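Local coordinates for protein ATP-dependent DNA helicase uvsW (Enterobacteria phage T4, PDB 1RIF) that uses ATP hydrolysis to unwind duplex DNA in the 3'-5' direction, drives branch migration of Holliday junctions and probably regresses stalled replication forks, at residues A[5-10]-A[60-65]; A[13-18]-A[23-28]; A[213-218]-A[243-248]. The protein carries 1 engineered substitution. All blocks are in the same frame, centred on the assembly; numbering follows the deposited sequence.

Contact 1: residues A[5-10]-A[60-65]; sequences VHFHDF and LPFGLV
Phe62 makes an aromatic and apolar contact with Phe7 and Phe10, at one end of the mixed four-stranded sheet of the N-terminal domain, where strands 3-8 and 59-61 give way to a loop and a 3-10 segment. The two strands are not paired with each other, and the closest CA approach, from Phe10 CA to Phe62 CA, is 6.5 Å. The rim of the Phe62 ring does most of the touching. Its CE1 stands 3.7 Å from CE1 of Phe7, which lies at the edge of the Phe62 ring, near its plane. The carbonyl O of Asp9 sits at that edge too, 3.7 Å from CD1 of Phe62. The same O lies over one face of the Phe7 ring, offset toward the rim; chi1 of -174° sets CG of Phe7 beside its carbonyl carbon, on the side from which the chain goes on to Asp9. Phe10 runs alongside Phe62 in the same direction, its CD2 4.1 Å from CE1 of Phe62. OD1 of Asp9 is held by Ser11 and His12, just beyond the turn. Strand 12-16 lies between the two strands in the sheet, while Arg130 makes a cation-pi contact with Phe62 and helix 269-276 packs against Leu64.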
# COMPACT_ATOMS: atom_id res chain seq x y z
N VAL A 5 -4.27 16.68 13.72
CA VAL A 5 -3.54 15.76 12.86
C VAL A 5 -3.12 16.45 11.56
O VAL A 5 -3.96 16.82 10.73
CB VAL A 5 -4.39 14.50 12.57
CG1 VAL A 5 -3.60 13.52 11.74
CG2 VAL A 5 -4.80 13.86 13.88
N HIS A 6 -1.82 16.63 11.40
CA HIS A 6 -1.27 17.30 10.23
C HIS A 6 -0.72 16.36 9.18
O HIS A 6 -0.24 15.27 9.48
CB HIS A 6 -0.14 18.26 10.63
CG HIS A 6 -0.57 19.34 11.57
ND1 HIS A 6 -0.58 19.18 12.94
CD2 HIS A 6 -1.03 20.59 11.33
CE1 HIS A 6 -1.02 20.29 13.50
NE2 HIS A 6 -1.31 21.16 12.55
N PHE A 7 -0.80 16.80 7.94
CA PHE A 7 -0.28 16.02 6.84
C PHE A 7 1.25 16.02 7.01
O PHE A 7 1.83 16.99 7.50
CB PHE A 7 -0.68 16.69 5.52
CG PHE A 7 -0.31 15.89 4.30
CD1 PHE A 7 -1.19 14.95 3.78
CD2 PHE A 7 0.93 16.06 3.69
CE1 PHE A 7 -0.84 14.19 2.67
CE2 PHE A 7 1.29 15.31 2.58
CZ PHE A 7 0.40 14.37 2.07
N HIS A 8 1.89 14.92 6.62
CA HIS A 8 3.34 14.74 6.69
C HIS A 8 3.65 13.62 5.69
O HIS A 8 3.74 12.46 6.05
CB HIS A 8 3.74 14.29 8.11
CG HIS A 8 5.20 14.03 8.26
ND1 HIS A 8 6.12 15.03 8.52
CD2 HIS A 8 5.92 12.89 8.14
CE1 HIS A 8 7.34 14.51 8.54
NE2 HIS A 8 7.24 13.21 8.31
N ASP A 9 3.82 13.98 4.42
CA ASP A 9 4.04 13.01 3.34
C ASP A 9 3.02 11.86 3.30
O ASP A 9 2.13 11.75 4.15
CB ASP A 9 5.51 12.49 3.30
CG ASP A 9 5.86 11.49 4.40
OD1 ASP A 9 4.99 10.71 4.85
OD2 ASP A 9 7.04 11.47 4.79
N PHE A 10 3.13 11.00 2.29
CA PHE A 10 2.18 9.90 2.15
C PHE A 10 2.45 8.61 2.89
O PHE A 10 1.77 7.61 2.65
CB PHE A 10 1.94 9.62 0.66
CG PHE A 10 1.19 10.71 -0.04
CD1 PHE A 10 1.86 11.66 -0.79
CD2 PHE A 10 -0.18 10.83 0.13
CE1 PHE A 10 1.18 12.72 -1.37
CE2 PHE A 10 -0.88 11.89 -0.45
CZ PHE A 10 -0.20 12.83 -1.20
N LEU A 60 2.36 8.78 12.65
CA LEU A 60 1.53 7.59 12.58
C LEU A 60 1.35 7.15 11.12
O LEU A 60 1.10 7.98 10.24
CB LEU A 60 0.16 7.89 13.18
CG LEU A 60 -0.84 6.75 13.15
CD1 LEU A 60 -0.63 5.84 14.34
CD2 LEU A 60 -2.24 7.32 13.15
N PRO A 61 1.48 5.85 10.83
CA PRO A 61 1.29 5.49 9.43
C PRO A 61 -0.05 6.01 8.90
O PRO A 61 -1.09 5.87 9.55
CB PRO A 61 1.42 3.96 9.42
CG PRO A 61 1.38 3.55 10.86
CD PRO A 61 1.97 4.70 11.61
N PHE A 62 0.01 6.65 7.73
CA PHE A 62 -1.15 7.26 7.07
C PHE A 62 -2.42 6.41 7.13
O PHE A 62 -3.47 6.88 7.57
CB PHE A 62 -0.79 7.55 5.61
CG PHE A 62 -1.60 8.65 4.98
CD1 PHE A 62 -0.97 9.81 4.55
CD2 PHE A 62 -2.96 8.51 4.79
CE1 PHE A 62 -1.70 10.82 3.92
CE2 PHE A 62 -3.71 9.52 4.16
CZ PHE A 62 -3.07 10.67 3.73
N GLY A 63 -2.31 5.16 6.68
CA GLY A 63 -3.45 4.26 6.66
C GLY A 63 -4.27 4.11 7.93
O GLY A 63 -5.41 3.66 7.86
N LEU A 64 -3.71 4.49 9.08
CA LEU A 64 -4.41 4.36 10.36
C LEU A 64 -5.15 5.61 10.86
O LEU A 64 -5.73 5.60 11.95
CB LEU A 64 -3.42 3.89 11.43
CG LEU A 64 -2.96 2.43 11.37
CD1 LEU A 64 -1.69 2.25 12.18
CD2 LEU A 64 -4.07 1.53 11.88
N VAL A 65 -5.13 6.68 10.08
CA VAL A 65 -5.80 7.91 10.48
C VAL A 65 -7.25 7.65 10.90
O VAL A 65 -7.71 8.16 11.92
CB VAL A 65 -5.79 8.94 9.33
CG1 VAL A 65 -6.48 10.22 9.77
CG2 VAL A 65 -4.37 9.25 8.93

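Contact 2: residues A[13-18]-A[23-28]; sequences VRIDCE and HELRDF
Strand 12-16 and helix 19-28 follow each other in the chain with a short connection between, and their backbones stay well apart across this contact: the closest pair of CA atoms, in Ile15 and Leu25, is separated by 9.5 Å. Glu18 occupies the N-cap position between them. Within 23-28 the bonds from Asp27 N to His23 O, at 3.1 Å, and from Phe28 N to Glu24 O, at 2.9 Å, are the i to i+4 bonds of an alpha helix. Side chains alone bridge the gap. Leu25 supplies one methyl, CD1, to both partners, 4.0 Å from CG2 of Ile15 and likewise 4.0 Å from SG of Cys17. Ile15 and Leu25 reach toward each other tip to tip; the branch that Ile15 offers is CG2, which lies opposite its own backbone N and leaves CG1 beside that N. In Cys17 the SG is folded between backbone N and carbonyl carbon (chi1 63°), and from there it meets the leucine methyl.

This is helix-on-sheet packing within the N-terminal domain of the helicase, with Phe71 of helix 68-74 also against Leu25 and Ile68 against Ile15. Asp16, whose CB points away from the helix, engages Arg14 along the strand instead: NE of Arg14 donates to OD1 of Asp16 over 3.2 Å in a salt bridge. The bond is bent, 140° at the hydrogen, the acceptor is tilted 29° from the guanidinium plane, and OD1 receives it on its syn lone pair.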
# COMPACT_ATOMS: atom_id res chain seq x y z
N VAL A 13 1.23 10.56 9.13
CA VAL A 13 0.60 11.83 9.47
C VAL A 13 1.25 12.18 10.81
O VAL A 13 1.74 11.29 11.50
CB VAL A 13 -0.93 11.71 9.66
CG1 VAL A 13 -1.60 11.53 8.31
CG2 VAL A 13 -1.27 10.56 10.59
N ARG A 14 1.27 13.46 11.16
CA ARG A 14 1.87 13.87 12.43
C ARG A 14 0.78 14.28 13.39
O ARG A 14 -0.15 14.99 13.02
CB ARG A 14 2.83 15.04 12.23
CG ARG A 14 3.56 15.41 13.51
CD ARG A 14 4.45 16.63 13.35
NE ARG A 14 3.70 17.88 13.40
CZ ARG A 14 3.41 18.63 12.33
NH1 ARG A 14 3.80 18.24 11.12
NH2 ARG A 14 2.74 19.76 12.49
N ILE A 15 0.90 13.84 14.64
CA ILE A 15 -0.10 14.18 15.64
C ILE A 15 0.41 15.17 16.69
O ILE A 15 1.49 15.00 17.25
CB ILE A 15 -0.60 12.93 16.36
CG1 ILE A 15 -1.04 11.88 15.34
CG2 ILE A 15 -1.76 13.30 17.29
CD1 ILE A 15 -1.55 10.59 15.94
N ASP A 16 -0.39 16.21 16.93
CA ASP A 16 -0.09 17.25 17.91
C ASP A 16 -1.06 17.11 19.06
O ASP A 16 -2.26 17.12 18.86
CB ASP A 16 -0.28 18.63 17.28
CG ASP A 16 0.90 19.04 16.41
OD1 ASP A 16 1.42 18.19 15.66
OD2 ASP A 16 1.29 20.23 16.48
N CYS A 17 -0.53 16.98 20.27
CA CYS A 17 -1.37 16.82 21.45
C CYS A 17 -0.53 16.94 22.71
O CYS A 17 0.67 17.23 22.65
CB CYS A 17 -2.03 15.44 21.42
SG CYS A 17 -0.82 14.10 21.49
N GLU A 18 -1.16 16.72 23.86
CA GLU A 18 -0.45 16.80 25.13
C GLU A 18 0.49 15.61 25.27
O GLU A 18 0.48 14.70 24.43
CB GLU A 18 -1.44 16.80 26.30
CG GLU A 18 -1.56 18.13 27.02
CD GLU A 18 -2.11 19.23 26.12
OE1 GLU A 18 -3.27 19.12 25.68
OE2 GLU A 18 -1.37 20.21 25.87
N HIS A 23 0.87 9.48 25.24
CA HIS A 23 1.15 8.17 25.79
C HIS A 23 -0.05 7.25 25.66
O HIS A 23 0.11 6.04 25.50
CB HIS A 23 1.60 8.31 27.24
CG HIS A 23 2.92 9.01 27.38
ND1 HIS A 23 3.29 9.71 28.51
CD2 HIS A 23 3.95 9.13 26.51
CE1 HIS A 23 4.49 10.23 28.33
NE2 HIS A 23 4.92 9.89 27.12
N GLU A 24 -1.24 7.82 25.71
CA GLU A 24 -2.45 7.02 25.56
C GLU A 24 -2.51 6.55 24.12
O GLU A 24 -2.80 5.39 23.84
CB GLU A 24 -3.67 7.87 25.88
CG GLU A 24 -3.63 8.44 27.28
CD GLU A 24 -4.85 9.29 27.59
OE1 GLU A 24 -5.10 10.25 26.83
OE2 GLU A 24 -5.55 8.99 28.58
N LEU A 25 -2.21 7.47 23.20
CA LEU A 25 -2.20 7.17 21.77
C LEU A 25 -1.11 6.16 21.42
O LEU A 25 -1.29 5.31 20.54
CB LEU A 25 -1.96 8.44 20.97
CG LEU A 25 -3.15 9.37 20.74
CD1 LEU A 25 -2.65 10.72 20.25
CD2 LEU A 25 -4.09 8.75 19.73
N ARG A 26 0.02 6.26 22.11
CA ARG A 26 1.16 5.38 21.89
C ARG A 26 0.86 3.95 22.31
O ARG A 26 1.37 3.01 21.70
CB ARG A 26 2.38 5.92 22.65
CG ARG A 26 3.62 5.06 22.54
CD ARG A 26 4.81 5.72 23.22
NE ARG A 26 5.95 4.80 23.26
CZ ARG A 26 6.10 3.83 24.15
NH1 ARG A 26 5.19 3.63 25.10
NH2 ARG A 26 7.17 3.03 24.08
N ASP A 27 0.04 3.79 23.34
CA ASP A 27 -0.34 2.47 23.82
C ASP A 27 -1.47 1.94 22.94
O ASP A 27 -1.54 0.75 22.64
CB ASP A 27 -0.81 2.51 25.28
CG ASP A 27 0.31 2.83 26.24
OD1 ASP A 27 1.49 2.61 25.88
OD2 ASP A 27 0.02 3.29 27.37
N PHE A 28 -2.34 2.85 22.52
CA PHE A 28 -3.48 2.52 21.67
C PHE A 28 -2.98 1.90 20.36
O PHE A 28 -3.44 0.83 19.97
CB PHE A 28 -4.30 3.79 21.39
CG PHE A 28 -5.52 3.55 20.53
CD1 PHE A 28 -6.61 2.82 21.02
CD2 PHE A 28 -5.59 4.06 19.24
CE1 PHE A 28 -7.73 2.60 20.22
CE2 PHE A 28 -6.71 3.84 18.43
CZ PHE A 28 -7.79 3.10 18.92

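Contact 3: residues A[213-218]-A[243-248]; sequences QTVVKQ and SSIISG
Ile245 meets both Val215 and Val216 in this apolar contact, reaching from helix 239-245 to the place where the chain of 213-218 turns. From CB, which points toward the 213-218 segment, the side chain divides. The CG2 branch faces the backbone of Val216, 4.2 Å from its CA, and lies equally far, 4.2 Å, from CG1 of Val215. The other branch starts at CG1, which is wedged between the backbone N and the carbonyl carbon (chi1 68°); beyond it the chain extends, and CD1 at the tip comes to 4.1 Å from CG1 of Val215. Thus one methyl of Val215 is met by both ends of the isoleucine fork, and the two side chains cross at about a right angle.

Beside it, OG of Ser244 lies 3.6 Å from CG1 of Val216, a van der Waals contact of a hydroxyl with a methyl. The CA atoms of Val216 and Ile245, the nearest across the two segments, are 6.5 Å apart. Val215 to Gln218 form a type I beta turn, closed by the bond from Gln218 N to Val215 O at 3.1 Å. Phe223 touches both Val215 and Ile245, and Met275 of helix 269-276 adds to the apolar surroundings of Ile245. Such packing between two helical segments, each after a strand of the central parallel sheet, belongs to the alpha/beta architecture of the P-loop helicase ATP-binding domain.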
# COMPACT_ATOMS: atom_id res chain seq x y z
N GLN A 213 11.88 -9.56 -0.59
CA GLN A 213 13.29 -9.75 -0.25
C GLN A 213 14.23 -8.86 -1.04
O GLN A 213 15.28 -8.47 -0.54
CB GLN A 213 13.69 -11.23 -0.38
CG GLN A 213 14.00 -11.71 -1.78
CD GLN A 213 14.75 -13.03 -1.75
OE1 GLN A 213 15.76 -13.15 -1.06
NE2 GLN A 213 14.27 -14.02 -2.50
N THR A 214 13.87 -8.55 -2.28
CA THR A 214 14.70 -7.68 -3.10
C THR A 214 14.45 -6.24 -2.66
O THR A 214 15.38 -5.51 -2.36
CB THR A 214 14.33 -7.79 -4.59
OG1 THR A 214 14.76 -9.06 -5.08
CG2 THR A 214 15.00 -6.68 -5.39
N VAL A 215 13.18 -5.88 -2.64
CA VAL A 215 12.73 -4.54 -2.28
C VAL A 215 13.26 -4.02 -0.94
O VAL A 215 13.69 -2.87 -0.85
CB VAL A 215 11.18 -4.50 -2.29
CG1 VAL A 215 10.67 -3.27 -1.58
CG2 VAL A 215 10.69 -4.53 -3.73
N VAL A 216 13.25 -4.87 0.08
CA VAL A 216 13.73 -4.47 1.40
C VAL A 216 15.21 -4.05 1.41
O VAL A 216 15.64 -3.29 2.28
CB VAL A 216 13.49 -5.61 2.43
CG1 VAL A 216 14.26 -5.34 3.70
CG2 VAL A 216 12.01 -5.73 2.75
N LYS A 217 15.98 -4.54 0.45
CA LYS A 217 17.41 -4.23 0.35
C LYS A 217 17.71 -2.97 -0.46
O LYS A 217 18.84 -2.76 -0.88
CB LYS A 217 18.17 -5.39 -0.29
CG LYS A 217 17.99 -6.70 0.44
CD LYS A 217 18.85 -7.81 -0.14
CE LYS A 217 18.46 -8.13 -1.57
NZ LYS A 217 19.02 -9.46 -1.97
N GLN A 218 16.70 -2.13 -0.67
CA GLN A 218 16.89 -0.91 -1.43
C GLN A 218 17.04 0.29 -0.51
O GLN A 218 16.47 0.32 0.58
CB GLN A 218 15.70 -0.70 -2.37
CG GLN A 218 16.06 -0.72 -3.85
CD GLN A 218 16.57 -2.07 -4.32
OE1 GLN A 218 17.15 -2.18 -5.40
NE2 GLN A 218 16.35 -3.11 -3.52
N SER A 243 7.57 -2.23 8.10
CA SER A 243 8.21 -1.16 8.85
C SER A 243 9.55 -0.78 8.25
O SER A 243 10.07 0.31 8.49
CB SER A 243 8.36 -1.54 10.33
OG SER A 243 9.02 -2.78 10.50
N SER A 244 10.11 -1.67 7.43
CA SER A 244 11.39 -1.43 6.79
C SER A 244 11.35 -0.44 5.60
O SER A 244 12.30 0.31 5.40
CB SER A 244 11.99 -2.76 6.32
OG SER A 244 13.31 -2.58 5.86
N ILE A 245 10.26 -0.44 4.83
CA ILE A 245 10.16 0.46 3.67
C ILE A 245 9.06 1.51 3.73
O ILE A 245 9.01 2.38 2.86
CB ILE A 245 9.91 -0.33 2.35
CG1 ILE A 245 8.51 -0.95 2.37
CG2 ILE A 245 10.96 -1.41 2.16
CD1 ILE A 245 8.02 -1.43 1.01
N ILE A 246 8.19 1.45 4.73
CA ILE A 246 7.08 2.39 4.82
C ILE A 246 7.46 3.87 4.81
O ILE A 246 6.83 4.67 4.12
CB ILE A 246 6.20 2.07 6.06
CG1 ILE A 246 4.91 2.88 6.00
CG2 ILE A 246 6.99 2.33 7.35
CD1 ILE A 246 3.85 2.45 7.02
N SER A 247 8.48 4.25 5.57
CA SER A 247 8.92 5.64 5.62
C SER A 247 9.52 6.10 4.30
O SER A 247 9.47 7.28 3.96
CB SER A 247 9.94 5.84 6.74
OG SER A 247 9.36 5.58 8.01
N GLY A 248 10.11 5.16 3.56
CA GLY A 248 10.72 5.49 2.28
C GLY A 248 9.72 5.91 1.21
O GLY A 248 10.06 6.67 0.31

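In the fold
The chain holds the N-terminal and ATP-binding domains; the rest of the helicase is absent. From the N terminus, strand 3-8 provides the first half of contact 1, and the chain turns back into strand 12-16. Contact 2 then closes a short loop between that strand and helix 19-28. The chain returns at 60-65 to complete contact 1, so the loop of contact 2 falls wholly within that of contact 1. Strand 12-16 joins the two: His6 N is 2.8 Å from Arg14 O, and Val13 N is 2.8 Å from Leu60 O, both probable hydrogen bonds. Contact 3 closes later, in series. It meets contact 1 where Pro61 CB packs 3.7 Å from Ile246 CD1, linking the two domains.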